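Local coordinates for protein prephenate dehydratase (Arthrobacter aurescens, PDB 3MWB) that probably catalyses the decarboxylating dehydration of prephenate to phenylpyruvate in L-phenylalanine biosynthesis, and holds the end product L-phenylalanine in its ACT domain, at residues A[206-211]-A[217-222]; A[248-253]-A[278-283]; A[257-262]-A[286-291]; A[57-62]-A[69-74]. One frame throughout, in Å; residues are numbered along the deposited sequence.

Contact 1. Residues A[206-211]-A[217-222]. With PHE (phenylalanine), chain D.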
loop_
_atom_site.group_PDB
_atom_site.type_symbol
_atom_site.label_atom_id
_atom_site.label_comp_id
_atom_site.label_asym_id
_atom_site.label_seq_id
_atom_site.Cartn_x
_atom_site.Cartn_y
_atom_site.Cartn_z
ATOM N N VAL A 206 -12.397 15.529 -1.075
ATOM C CA VAL A 206 -12.204 14.532 -2.140
ATOM C C VAL A 206 -13.420 13.612 -2.236
ATOM O O VAL A 206 -13.690 12.824 -1.317
ATOM C CB VAL A 206 -10.895 13.694 -1.945
ATOM C CG1 VAL A 206 -10.606 12.801 -3.165
ATOM C CG2 VAL A 206 -9.695 14.629 -1.611
ATOM N N PRO A 207 -14.158 13.719 -3.356
ATOM C CA PRO A 207 -15.267 12.822 -3.647
ATOM C C PRO A 207 -14.731 11.426 -3.943
ATOM O O PRO A 207 -13.736 11.273 -4.655
ATOM C CB PRO A 207 -15.897 13.428 -4.913
ATOM C CG PRO A 207 -15.426 14.853 -4.942
ATOM C CD PRO A 207 -14.041 14.800 -4.350
ATOM N N LEU A 208 -15.376 10.417 -3.384
ATOM C CA LEU A 208 -15.059 9.042 -3.704
ATOM C C LEU A 208 -15.691 8.648 -5.043
ATOM O O LEU A 208 -16.915 8.709 -5.193
ATOM C CB LEU A 208 -15.548 8.130 -2.576
ATOM C CG LEU A 208 -15.187 6.655 -2.622
ATOM C CD1 LEU A 208 -13.681 6.434 -2.489
ATOM C CD2 LEU A 208 -15.924 5.945 -1.528
ATOM N N PRO A 209 -14.870 8.218 -6.024
ATOM C CA PRO A 209 -15.432 7.822 -7.317
ATOM C C PRO A 209 -16.090 6.449 -7.293
ATOM O O PRO A 209 -17.092 6.241 -7.973
ATOM C CB PRO A 209 -14.211 7.789 -8.244
ATOM C CG PRO A 209 -13.108 8.485 -7.485
ATOM C CD PRO A 209 -13.398 8.222 -6.045
ATOM N N GLU A 210 -15.522 5.537 -6.511
ATOM C CA GLU A 210 -15.911 4.129 -6.507
ATOM C C GLU A 210 -15.663 3.560 -5.130
ATOM O O GLU A 210 -14.576 3.732 -4.580
ATOM C CB GLU A 210 -15.073 3.343 -7.517
ATOM C CG GLU A 210 -15.539 3.442 -8.967
ATOM C CD GLU A 210 -14.536 2.823 -9.930
ATOM O OE1 GLU A 210 -14.385 1.574 -9.931
ATOM O OE2 GLU A 210 -13.902 3.594 -10.689
ATOM N N ASP A 211 -16.657 2.875 -4.574
ATOM C CA ASP A 211 -16.556 2.349 -3.217
ATOM C C ASP A 211 -16.048 0.905 -3.203
ATOM O O ASP A 211 -16.763 -0.008 -3.620
ATOM C CB ASP A 211 -17.917 2.427 -2.513
ATOM C CG ASP A 211 -17.796 2.397 -0.998
ATOM O OD1 ASP A 211 -16.854 2.989 -0.444
ATOM O OD2 ASP A 211 -18.654 1.798 -0.352
HETATM N N MSE A 217 -7.515 4.432 1.110
HETATM C CA MSE A 217 -6.065 4.249 1.154
HETATM C C MSE A 217 -5.394 4.800 -0.096
HETATM O O MSE A 217 -4.373 5.475 0.009
HETATM C CB MSE A 217 -5.712 2.789 1.309
HETATM C CG MSE A 217 -5.837 2.312 2.744
HETATM SE SE MSE A 217 -4.486 0.990 3.039
HETATM C CE MSE A 217 -3.012 1.886 2.148
ATOM N N GLU A 218 -5.978 4.525 -1.264
ATOM C CA GLU A 218 -5.473 5.081 -2.512
ATOM C C GLU A 218 -5.447 6.611 -2.457
ATOM O O GLU A 218 -4.496 7.220 -2.915
ATOM C CB GLU A 218 -6.297 4.591 -3.716
ATOM C CG GLU A 218 -5.650 4.881 -5.079
ATOM C CD GLU A 218 -6.562 4.545 -6.272
ATOM O OE1 GLU A 218 -7.783 4.333 -6.059
ATOM O OE2 GLU A 218 -6.058 4.499 -7.420
ATOM N N ILE A 219 -6.475 7.228 -1.884
ATOM C CA ILE A 219 -6.520 8.695 -1.769
ATOM C C ILE A 219 -5.495 9.199 -0.739
ATOM O O ILE A 219 -4.750 10.164 -0.981
ATOM C CB ILE A 219 -7.961 9.178 -1.441
ATOM C CG1 ILE A 219 -8.867 9.012 -2.668
ATOM C CG2 ILE A 219 -7.960 10.636 -0.969
ATOM C CD1 ILE A 219 -10.395 8.979 -2.334
ATOM N N LEU A 220 -5.420 8.522 0.397
ATOM C CA LEU A 220 -4.482 8.915 1.452
ATOM C C LEU A 220 -3.007 8.739 1.054
ATOM O O LEU A 220 -2.151 9.548 1.446
ATOM C CB LEU A 220 -4.804 8.195 2.754
ATOM C CG LEU A 220 -6.160 8.626 3.356
ATOM C CD1 LEU A 220 -6.213 8.373 4.835
ATOM C CD2 LEU A 220 -6.462 10.110 3.086
ATOM N N ASP A 221 -2.737 7.727 0.232
ATOM C CA ASP A 221 -1.393 7.463 -0.255
ATOM C C ASP A 221 -0.819 8.636 -1.046
ATOM O O ASP A 221 0.391 8.819 -1.046
ATOM C CB ASP A 221 -1.327 6.186 -1.106
ATOM C CG ASP A 221 0.085 5.622 -1.192
ATOM O OD1 ASP A 221 0.696 5.402 -0.133
ATOM O OD2 ASP A 221 0.590 5.393 -2.319
ATOM N N GLN A 222 -1.677 9.429 -1.696
ATOM C CA GLN A 222 -1.195 10.618 -2.404
ATOM C C GLN A 222 -0.416 11.538 -1.455
ATOM O O GLN A 222 0.629 12.057 -1.834
ATOM C CB GLN A 222 -2.328 11.374 -3.091
ATOM C CG GLN A 222 -3.099 10.567 -4.128
ATOM C CD GLN A 222 -2.199 9.878 -5.139
ATOM O OE1 GLN A 222 -1.331 10.497 -5.750
ATOM N NE2 GLN A 222 -2.415 8.577 -5.322
HETATM N N PHE D . -15.198 1.943 1.463
HETATM C CA PHE D . -13.915 2.571 1.055
HETATM C C PHE D . -12.706 2.036 1.821
HETATM O O PHE D . -12.820 1.141 2.651
HETATM C CB PHE D . -14.002 4.109 1.127
HETATM C CG PHE D . -14.383 4.669 2.487
HETATM C CD1 PHE D . -13.447 4.742 3.526
HETATM C CD2 PHE D . -15.663 5.178 2.706
HETATM C CE1 PHE D . -13.781 5.293 4.767
HETATM C CE2 PHE D . -16.011 5.749 3.961
HETATM C CZ PHE D . -15.074 5.785 4.985
HETATM O OXT PHE D . -11.567 2.482 1.630
#
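In the ACT domain the first strand, 200-207, leads through a short loop into helix 215-224, and here Val206 and Leu208 close on Ile219 of the helix while the loop beyond reaches a bound phenylalanine. Ile219 does all the touching from the helix side. Its CG1 lies anti to the carbonyl carbon (chi1 -72°) and chi2 extends the chain, which brings CD1 to 3.9 Å from CG1 of Val206, the two side chains meeting tip to tip. The same CD1 lies 4.2 Å from CD1 of Leu208, the side chains slanting past each other. Leu208 is forked between two neighbours: its other methyl, CD2, is 3.8 Å from CB of the ligand. Phe247 of the adjacent strand and Leu267 of helix 258-270 also pack on Ile219.

Farther along the loop, Asp211 OD1 accepts a hydrogen bond of 2.7 Å from the ligand N. That nitrogen is also bound by Asn229 OD1 and Leu230 O of the second subunit, whereas Leu216 N serves the ligand carboxylate. Putting an alanine here in place of Asp211 would probably leave the ligand's amino group without its carboxylate mate, with the bonds from the second subunit remaining. The chemistry implies a site for a free amino acid: a carboxylate for its probably charged amino end, with a leucine methyl against its CB.

Contact 2. Residues A[248-253]-A[278-283]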
loop_
_atom_site.group_PDB
_atom_site.type_symbol
_atom_site.label_atom_id
_atom_site.label_comp_id
_atom_site.label_asym_id
_atom_site.label_seq_id
_atom_site.Cartn_x
_atom_site.Cartn_y
_atom_site.Cartn_z
ATOM N N SER A 248 -13.213 14.893 3.840
ATOM C CA SER A 248 -12.753 16.216 4.240
ATOM C C SER A 248 -11.401 16.049 4.943
ATOM O O SER A 248 -11.270 15.292 5.921
ATOM C CB SER A 248 -13.780 16.834 5.186
ATOM O OG SER A 248 -13.552 18.213 5.414
ATOM N N ILE A 249 -10.381 16.723 4.428
ATOM C CA ILE A 249 -9.006 16.405 4.830
ATOM C C ILE A 249 -8.192 17.681 5.055
ATOM O O ILE A 249 -8.233 18.606 4.227
ATOM C CB ILE A 249 -8.294 15.529 3.742
ATOM C CG1 ILE A 249 -8.935 14.128 3.623
ATOM C CG2 ILE A 249 -6.803 15.368 4.046
ATOM C CD1 ILE A 249 -8.564 13.387 2.352
ATOM N N ASP A 250 -7.461 17.732 6.172
ATOM C CA ASP A 250 -6.441 18.786 6.381
ATOM C C ASP A 250 -5.071 18.142 6.314
ATOM O O ASP A 250 -4.819 17.136 7.010
ATOM C CB ASP A 250 -6.585 19.495 7.746
ATOM C CG ASP A 250 -7.947 20.186 7.939
ATOM O OD1 ASP A 250 -8.622 20.546 6.937
ATOM O OD2 ASP A 250 -8.339 20.390 9.113
ATOM N N ALA A 251 -4.197 18.697 5.466
ATOM C CA ALA A 251 -2.793 18.264 5.364
ATOM C C ALA A 251 -1.859 19.346 5.867
ATOM O O ALA A 251 -2.195 20.550 5.790
ATOM C CB ALA A 251 -2.456 17.911 3.914
ATOM N N ASP A 252 -0.708 18.938 6.404
ATOM C CA ASP A 252 0.398 19.865 6.729
ATOM C C ASP A 252 1.061 20.309 5.444
ATOM O O ASP A 252 1.504 19.470 4.642
ATOM C CB ASP A 252 1.480 19.169 7.543
ATOM C CG ASP A 252 1.047 18.837 8.956
ATOM O OD1 ASP A 252 -0.061 19.266 9.373
ATOM O OD2 ASP A 252 1.842 18.163 9.666
ATOM N N GLY A 253 1.149 21.614 5.228
ATOM C CA GLY A 253 1.806 22.095 4.047
ATOM C C GLY A 253 1.063 23.166 3.298
ATOM O O GLY A 253 -0.105 23.486 3.581
ATOM N N GLY A 278 -7.993 25.683 0.133
ATOM C CA GLY A 278 -7.053 26.698 0.564
ATOM C C GLY A 278 -5.870 26.160 1.324
ATOM O O GLY A 278 -5.899 25.041 1.892
ATOM N N SER A 279 -4.809 26.957 1.284
ATOM C CA SER A 279 -3.633 26.789 2.132
ATOM C C SER A 279 -3.626 28.033 2.991
ATOM O O SER A 279 -3.984 29.121 2.520
ATOM C CB SER A 279 -2.344 26.706 1.299
ATOM O OG SER A 279 -2.329 25.528 0.510
ATOM N N TYR A 280 -3.253 27.870 4.252
ATOM C CA TYR A 280 -3.367 28.957 5.223
ATOM C C TYR A 280 -2.502 28.632 6.434
ATOM O O TYR A 280 -2.211 27.445 6.705
ATOM C CB TYR A 280 -4.848 29.195 5.646
ATOM C CG TYR A 280 -5.529 27.937 6.093
ATOM C CD1 TYR A 280 -6.116 27.073 5.153
ATOM C CD2 TYR A 280 -5.543 27.555 7.437
ATOM C CE1 TYR A 280 -6.693 25.873 5.536
ATOM C CE2 TYR A 280 -6.153 26.312 7.831
ATOM C CZ TYR A 280 -6.723 25.500 6.861
ATOM O OH TYR A 280 -7.348 24.305 7.178
ATOM N N ALA A 281 -2.106 29.674 7.157
ATOM C CA ALA A 281 -1.239 29.538 8.327
ATOM C C ALA A 281 -1.918 28.723 9.419
ATOM O O ALA A 281 -3.113 28.903 9.683
ATOM C CB ALA A 281 -0.846 30.934 8.865
ATOM N N ARG A 282 -1.156 27.820 10.041
ATOM C CA ARG A 282 -1.603 27.103 11.243
ATOM C C ARG A 282 -1.729 28.073 12.410
ATOM O O ARG A 282 -0.801 28.852 12.677
ATOM C CB ARG A 282 -0.640 25.965 11.634
ATOM C CG ARG A 282 -0.485 24.856 10.551
ATOM C CD ARG A 282 0.391 23.656 10.995
ATOM N NE ARG A 282 0.172 23.222 12.375
ATOM C CZ ARG A 282 -0.344 22.049 12.754
ATOM N NH1 ARG A 282 -0.712 21.134 11.865
ATOM N NH2 ARG A 282 -0.493 21.788 14.053
ATOM N N ALA A 283 -2.884 28.034 13.087
ATOM C CA ALA A 283 -3.106 28.796 14.314
ATOM C C ALA A 283 -1.990 28.564 15.338
ATOM O O ALA A 283 -1.584 29.486 16.041
ATOM C CB ALA A 283 -4.459 28.421 14.925
HETATM O O HOH W 1 -0.276 18.324 12.292
#
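Arg282 and Asp252 face each other across one side of the four-stranded antiparallel sheet of the ACT domain, where strands 245-252 and 275-281 are separated by strand 200-207. The arginine leaves its backbone with CB directed at the other segment and CG anti to the carbonyl carbon (chi1 -61°). Along the way the side chain packs on Lys201 of the intervening strand and Glu85 of strand 81-89. A bend at chi3 (41°) turns the guanidinium toward Asp252. At its tip, NH1 forms a salt bridge of 3.2 Å with Asp252 OD1, which lies at the edge of the guanidinium and near its plane, although the carboxylate itself is turned 86° from that plane. NH1 also donates to water 1 at 2.9 Å; the water's bond back to Asp252 OD2, at 3.4 Å, is weak. NH2 pairs with Asp284, and Asp252 OD2 receives Asn229 ND2, so both charged groups have a second partner.

Strand 200-207, lying between them, links the other polar groups. Asp250 OD1 and Tyr280 OH, 4.0 Å apart, are too distant to bond directly, but Thr203 OG1 hydrogen-bonds to both; the other oxygen of Asp250 pairs with Arg232. Just past the end of strand 245-252, Gly253 O and Ser279 OG are 4.3 Å apart, and both hydrogen-bond to the hydroxyl OG1 of Thr202.

Contact 3. Residues A[257-262]-A[286-291]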
loop_
_atom_site.group_PDB
_atom_site.type_symbol
_atom_site.label_atom_id
_atom_site.label_comp_id
_atom_site.label_asym_id
_atom_site.label_seq_id
_atom_site.Cartn_x
_atom_site.Cartn_y
_atom_site.Cartn_z
ATOM N N ASP A 257 4.419 24.190 -1.969
ATOM C CA ASP A 257 5.406 23.161 -1.633
ATOM C C ASP A 257 5.305 22.048 -2.672
ATOM O O ASP A 257 4.204 21.580 -2.978
ATOM C CB ASP A 257 5.129 22.579 -0.259
ATOM C CG ASP A 257 5.193 23.625 0.844
ATOM O OD1 ASP A 257 5.968 24.590 0.720
ATOM O OD2 ASP A 257 4.459 23.480 1.825
ATOM N N SER A 258 6.449 21.619 -3.199
ATOM C CA SER A 258 6.451 20.679 -4.326
ATOM C C SER A 258 5.731 19.374 -3.981
ATOM O O SER A 258 5.011 18.837 -4.822
ATOM C CB SER A 258 7.872 20.397 -4.804
ATOM O OG SER A 258 8.505 21.580 -5.265
ATOM N N ARG A 259 5.906 18.882 -2.751
ATOM C CA ARG A 259 5.288 17.610 -2.361
ATOM C C ARG A 259 3.765 17.745 -2.276
ATOM O O ARG A 259 3.050 16.789 -2.486
ATOM C CB ARG A 259 5.854 17.074 -1.026
ATOM C CG ARG A 259 5.563 17.992 0.156
ATOM C CD ARG A 259 6.384 17.627 1.417
ATOM N NE ARG A 259 5.990 18.499 2.535
ATOM C CZ ARG A 259 6.394 19.761 2.703
ATOM N NH1 ARG A 259 7.244 20.324 1.850
ATOM N NH2 ARG A 259 5.965 20.469 3.754
ATOM N N VAL A 260 3.288 18.955 -1.990
ATOM C CA VAL A 260 1.866 19.187 -1.824
ATOM C C VAL A 260 1.207 19.361 -3.184
ATOM O O VAL A 260 0.164 18.773 -3.428
ATOM C CB VAL A 260 1.572 20.393 -0.895
ATOM C CG1 VAL A 260 0.051 20.641 -0.791
ATOM C CG2 VAL A 260 2.191 20.172 0.522
ATOM N N ALA A 261 1.800 20.193 -4.044
ATOM C CA ALA A 261 1.332 20.335 -5.412
ATOM C C ALA A 261 1.293 18.975 -6.080
ATOM O O ALA A 261 0.334 18.663 -6.792
ATOM C CB ALA A 261 2.218 21.314 -6.228
ATOM N N ASP A 262 2.339 18.185 -5.875
ATOM C CA ASP A 262 2.384 16.854 -6.459
ATOM C C ASP A 262 1.246 15.967 -5.944
ATOM O O ASP A 262 0.562 15.322 -6.737
ATOM C CB ASP A 262 3.745 16.195 -6.234
ATOM C CG ASP A 262 4.090 15.205 -7.326
ATOM O OD1 ASP A 262 4.155 15.634 -8.508
ATOM O OD2 ASP A 262 4.307 14.006 -7.002
ATOM N N GLN A 286 3.061 25.688 14.249
ATOM C CA GLN A 286 3.999 24.578 14.227
ATOM C C GLN A 286 4.411 24.228 12.787
ATOM O O GLN A 286 3.567 23.864 11.979
ATOM C CB GLN A 286 3.426 23.365 14.956
ATOM N N PRO A 287 5.717 24.343 12.466
ATOM C CA PRO A 287 6.210 24.047 11.120
ATOM C C PRO A 287 5.968 22.601 10.684
ATOM O O PRO A 287 5.982 21.696 11.513
ATOM C CB PRO A 287 7.719 24.283 11.228
ATOM C CG PRO A 287 7.941 25.009 12.495
ATOM C CD PRO A 287 6.826 24.602 13.409
ATOM N N ALA A 288 5.736 22.404 9.388
ATOM C CA ALA A 288 5.765 21.065 8.797
ATOM C C ALA A 288 7.129 20.437 9.018
ATOM O O ALA A 288 8.157 21.105 8.862
ATOM C CB ALA A 288 5.497 21.138 7.300
ATOM N N VAL A 289 7.154 19.152 9.367
ATOM C CA VAL A 289 8.413 18.413 9.309
ATOM C C VAL A 289 8.577 17.839 7.889
ATOM O O VAL A 289 7.717 17.082 7.428
ATOM C CB VAL A 289 8.455 17.289 10.369
ATOM C CG1 VAL A 289 9.627 16.341 10.095
ATOM C CG2 VAL A 289 8.532 17.889 11.771
ATOM N N VAL A 290 9.647 18.220 7.183
ATOM C CA VAL A 290 9.846 17.749 5.809
ATOM C C VAL A 290 10.638 16.452 5.817
ATOM O O VAL A 290 11.788 16.426 6.235
ATOM C CB VAL A 290 10.519 18.813 4.928
ATOM C CG1 VAL A 290 10.639 18.337 3.481
ATOM C CG2 VAL A 290 9.702 20.084 4.979
ATOM N N ALA A 291 9.988 15.373 5.373
ATOM C CA ALA A 291 10.566 14.045 5.465
ATOM C C ALA A 291 11.737 13.964 4.487
ATOM O O ALA A 291 11.858 14.828 3.576
ATOM C CB ALA A 291 9.493 12.952 5.158
#
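The backbones of Arg259 and Val290 stay well apart, 9.4 Å between their CA atoms, so a long side chain has to cross the interval. Residues 258-262 form the first turn of a helix with Asp257 at the N-cap position; Asp257 O accepts from both Val260 N and Ala261 N, each at 3.0 Å. Across from it, 286-291 is a drawn-out loop without regular structure, with Ala288 hydrogen-bonded through its backbone to Gly198.

Arg259 starts with CG between its backbone N and carbonyl carbon (chi1 63°) and then runs extended from CG to NE, carrying the guanidinium out to the loop. Helix 258-270 is the second helix of the ACT domain, and the loop connects strand 275-281 to the C-terminal helix 296-311. CG2 of Val290 sits over one face of the guanidinium, 3.7 Å above its plane and displaced toward the rim. Ala288 comes in at the edge instead, its CB 3.6 Å from Arg259 NH2. Arg259 NH2 and Asp257 OD2, 3.9 Å apart, make a long, purely electrostatic pairing, since the carboxylate oxygen sits off the guanidinium plane and no N-H is aimed at it. A serine in place of Arg259 would be too short to cross, which would probably open a gap beside Ala288 and Val290 and leave Asp257 without this positive charge. Phe299 of helix 296-311 packs on Arg259 as well.

Contact 4. Residues A[57-62]-A[69-74]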
loop_
_atom_site.group_PDB
_atom_site.type_symbol
_atom_site.label_atom_id
_atom_site.label_comp_id
_atom_site.label_asym_id
_atom_site.label_seq_id
_atom_site.Cartn_x
_atom_site.Cartn_y
_atom_site.Cartn_z
ATOM N N VAL A 57 -16.845 30.519 10.742
ATOM C CA VAL A 57 -17.677 29.376 11.088
ATOM C C VAL A 57 -16.883 28.341 11.868
ATOM O O VAL A 57 -15.677 28.200 11.645
ATOM C CB VAL A 57 -18.339 28.752 9.826
ATOM C CG1 VAL A 57 -19.299 29.760 9.163
ATOM C CG2 VAL A 57 -17.283 28.265 8.810
ATOM N N PRO A 58 -17.548 27.606 12.785
ATOM C CA PRO A 58 -16.819 26.619 13.578
ATOM C C PRO A 58 -16.570 25.352 12.770
ATOM O O PRO A 58 -17.366 25.008 11.885
ATOM C CB PRO A 58 -17.782 26.319 14.725
ATOM C CG PRO A 58 -19.152 26.494 14.131
ATOM C CD PRO A 58 -19.011 27.539 13.025
ATOM N N ILE A 59 -15.483 24.653 13.082
ATOM C CA ILE A 59 -15.175 23.401 12.391
ATOM C C ILE A 59 -14.817 22.255 13.326
ATOM O O ILE A 59 -14.789 21.108 12.894
ATOM C CB ILE A 59 -14.081 23.569 11.289
ATOM C CG1 ILE A 59 -14.099 22.329 10.363
ATOM C CG2 ILE A 59 -12.707 23.861 11.933
ATOM C CD1 ILE A 59 -13.334 22.407 9.049
ATOM N N GLU A 60 -14.543 22.560 14.595
ATOM C CA GLU A 60 -14.327 21.524 15.614
ATOM C C GLU A 60 -14.634 22.049 17.030
ATOM O O GLU A 60 -14.213 23.144 17.399
ATOM C CB GLU A 60 -12.894 20.961 15.539
ATOM C CG GLU A 60 -12.577 19.849 16.547
ATOM C CD GLU A 60 -12.916 18.414 16.078
ATOM O OE1 GLU A 60 -13.294 18.220 14.899
ATOM O OE2 GLU A 60 -12.783 17.459 16.898
ATOM N N ASN A 61 -15.379 21.249 17.795
ATOM C CA ASN A 61 -15.599 21.467 19.228
ATOM C C ASN A 61 -16.336 22.763 19.519
ATOM O O ASN A 61 -15.910 23.545 20.378
ATOM C CB ASN A 61 -14.269 21.448 20.009
ATOM C CG ASN A 61 -13.570 20.096 19.974
ATOM O OD1 ASN A 61 -14.185 19.070 19.674
ATOM N ND2 ASN A 61 -12.268 20.089 20.287
ATOM N N SER A 62 -17.438 22.977 18.792
ATOM C CA SER A 62 -18.243 24.185 18.889
ATOM C C SER A 62 -19.235 24.074 20.045
ATOM O O SER A 62 -20.021 23.115 20.133
ATOM C CB SER A 62 -19.006 24.425 17.593
ATOM O OG SER A 62 -19.895 25.518 17.741
ATOM N N ALA A 69 -22.743 21.174 9.896
ATOM C CA ALA A 69 -23.185 22.125 8.879
ATOM C C ALA A 69 -21.990 22.654 8.074
ATOM O O ALA A 69 -22.054 22.751 6.852
ATOM C CB ALA A 69 -23.966 23.277 9.497
ATOM N N THR A 70 -20.914 23.001 8.767
ATOM C CA THR A 70 -19.737 23.570 8.126
ATOM C C THR A 70 -19.092 22.584 7.152
ATOM O O THR A 70 -18.786 22.936 6.024
ATOM C CB THR A 70 -18.698 24.002 9.166
ATOM O OG1 THR A 70 -19.198 25.136 9.884
ATOM C CG2 THR A 70 -17.383 24.352 8.487
ATOM N N LEU A 71 -18.922 21.348 7.604
ATOM C CA LEU A 71 -18.272 20.302 6.829
ATOM C C LEU A 71 -19.061 19.991 5.569
ATOM O O LEU A 71 -18.478 19.753 4.522
ATOM C CB LEU A 71 -18.107 19.036 7.679
ATOM C CG LEU A 71 -17.236 19.175 8.929
ATOM C CD1 LEU A 71 -17.258 17.859 9.709
ATOM C CD2 LEU A 71 -15.813 19.552 8.539
ATOM N N ASP A 72 -20.385 20.025 5.658
ATOM C CA ASP A 72 -21.203 19.745 4.477
ATOM C C ASP A 72 -21.220 20.954 3.544
ATOM O O ASP A 72 -21.138 20.806 2.313
ATOM C CB ASP A 72 -22.613 19.312 4.898
ATOM C CG ASP A 72 -22.631 17.909 5.494
ATOM O OD1 ASP A 72 -21.608 17.196 5.360
ATOM O OD2 ASP A 72 -23.665 17.509 6.074
ATOM N N ALA A 73 -21.294 22.147 4.123
ATOM C CA ALA A 73 -21.459 23.371 3.310
ATOM C C ALA A 73 -20.256 23.657 2.397
ATOM O O ALA A 73 -20.423 24.059 1.230
ATOM C CB ALA A 73 -21.750 24.562 4.202
ATOM N N ILE A 74 -19.049 23.424 2.919
ATOM C CA ILE A 74 -17.817 23.731 2.181
ATOM C C ILE A 74 -17.448 22.642 1.177
ATOM O O ILE A 74 -16.470 22.776 0.440
ATOM C CB ILE A 74 -16.614 24.013 3.132
ATOM C CG1 ILE A 74 -16.216 22.750 3.919
ATOM C CG2 ILE A 74 -16.966 25.153 4.091
ATOM C CD1 ILE A 74 -14.924 22.912 4.728
#
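Thr70 is turned about CA-CB so that OG1 stands anti to its carbonyl carbon (chi1 -69°), and this sets the hydroxyl against the strand carrying Val57, Pro58 and Ile59. From there Thr70 OG1 donates to Pro58 O at 2.7 Å; the angle at the carbonyl oxygen is 161°, so the hydroxyl comes in nearly head-on to the C=O bond. Gly66 O is a second hydrogen-bond partner of the same OG1, and the single hydroxyl proton cannot serve both carbonyls fully at once. Val57 packs against the same side chain, its CB 3.7 Å from Thr70 OG1 and its CG2 3.9 Å from Thr70 CG2.

This is a strand-to-helix connection in the prephenate dehydratase domain. Strand 54-60, in the middle of its mixed sheet, is followed after a short loop by helix 67-73; the axes of 57-60 and 69-73 run 100° apart and approach to 8.1 Å. At the strand's end a classic beta bulge puts Ile59 and Glu60 together against the single residue Arg183 of strand 181-188.

Next along the helix, Leu71 also has CG anti to its carbonyl carbon, and its CD2 reaches back to Ile59. The two side chains cross at about a right angle: Leu71 CD2 is 3.7 Å from Ile59 CG1 and 3.8 Å from Ile59 CD1. Leu71 also touches Arg232 and Glu234 in the ACT sheet.

Contacts 1, 2 and 3 belong to the ACT region, and contact 4 to the prephenate dehydratase domain. Contact 1 holds part of one phenylalanine pocket; in contact 2 the side chain of Asp252 comes within about 6 Å of a bound phenylalanine, against about 12 Å for Leu71 of contact 4. Contacts 1 and 2 share a sheet and touch where Leu220 CD2 meets Ile249 CD1 at 4.0 Å. Contacts 2 and 3 alternate along the chain and meet at Gly253 CA and Val260 CG2, also 4.0 Å apart. Contacts 4 and 2 touch across the domain boundary, Leu71 CD2 lying 4.1 Å from Ser248 OG, whereas contact 3 stays about 16 Å from contact 4 at their nearest atoms.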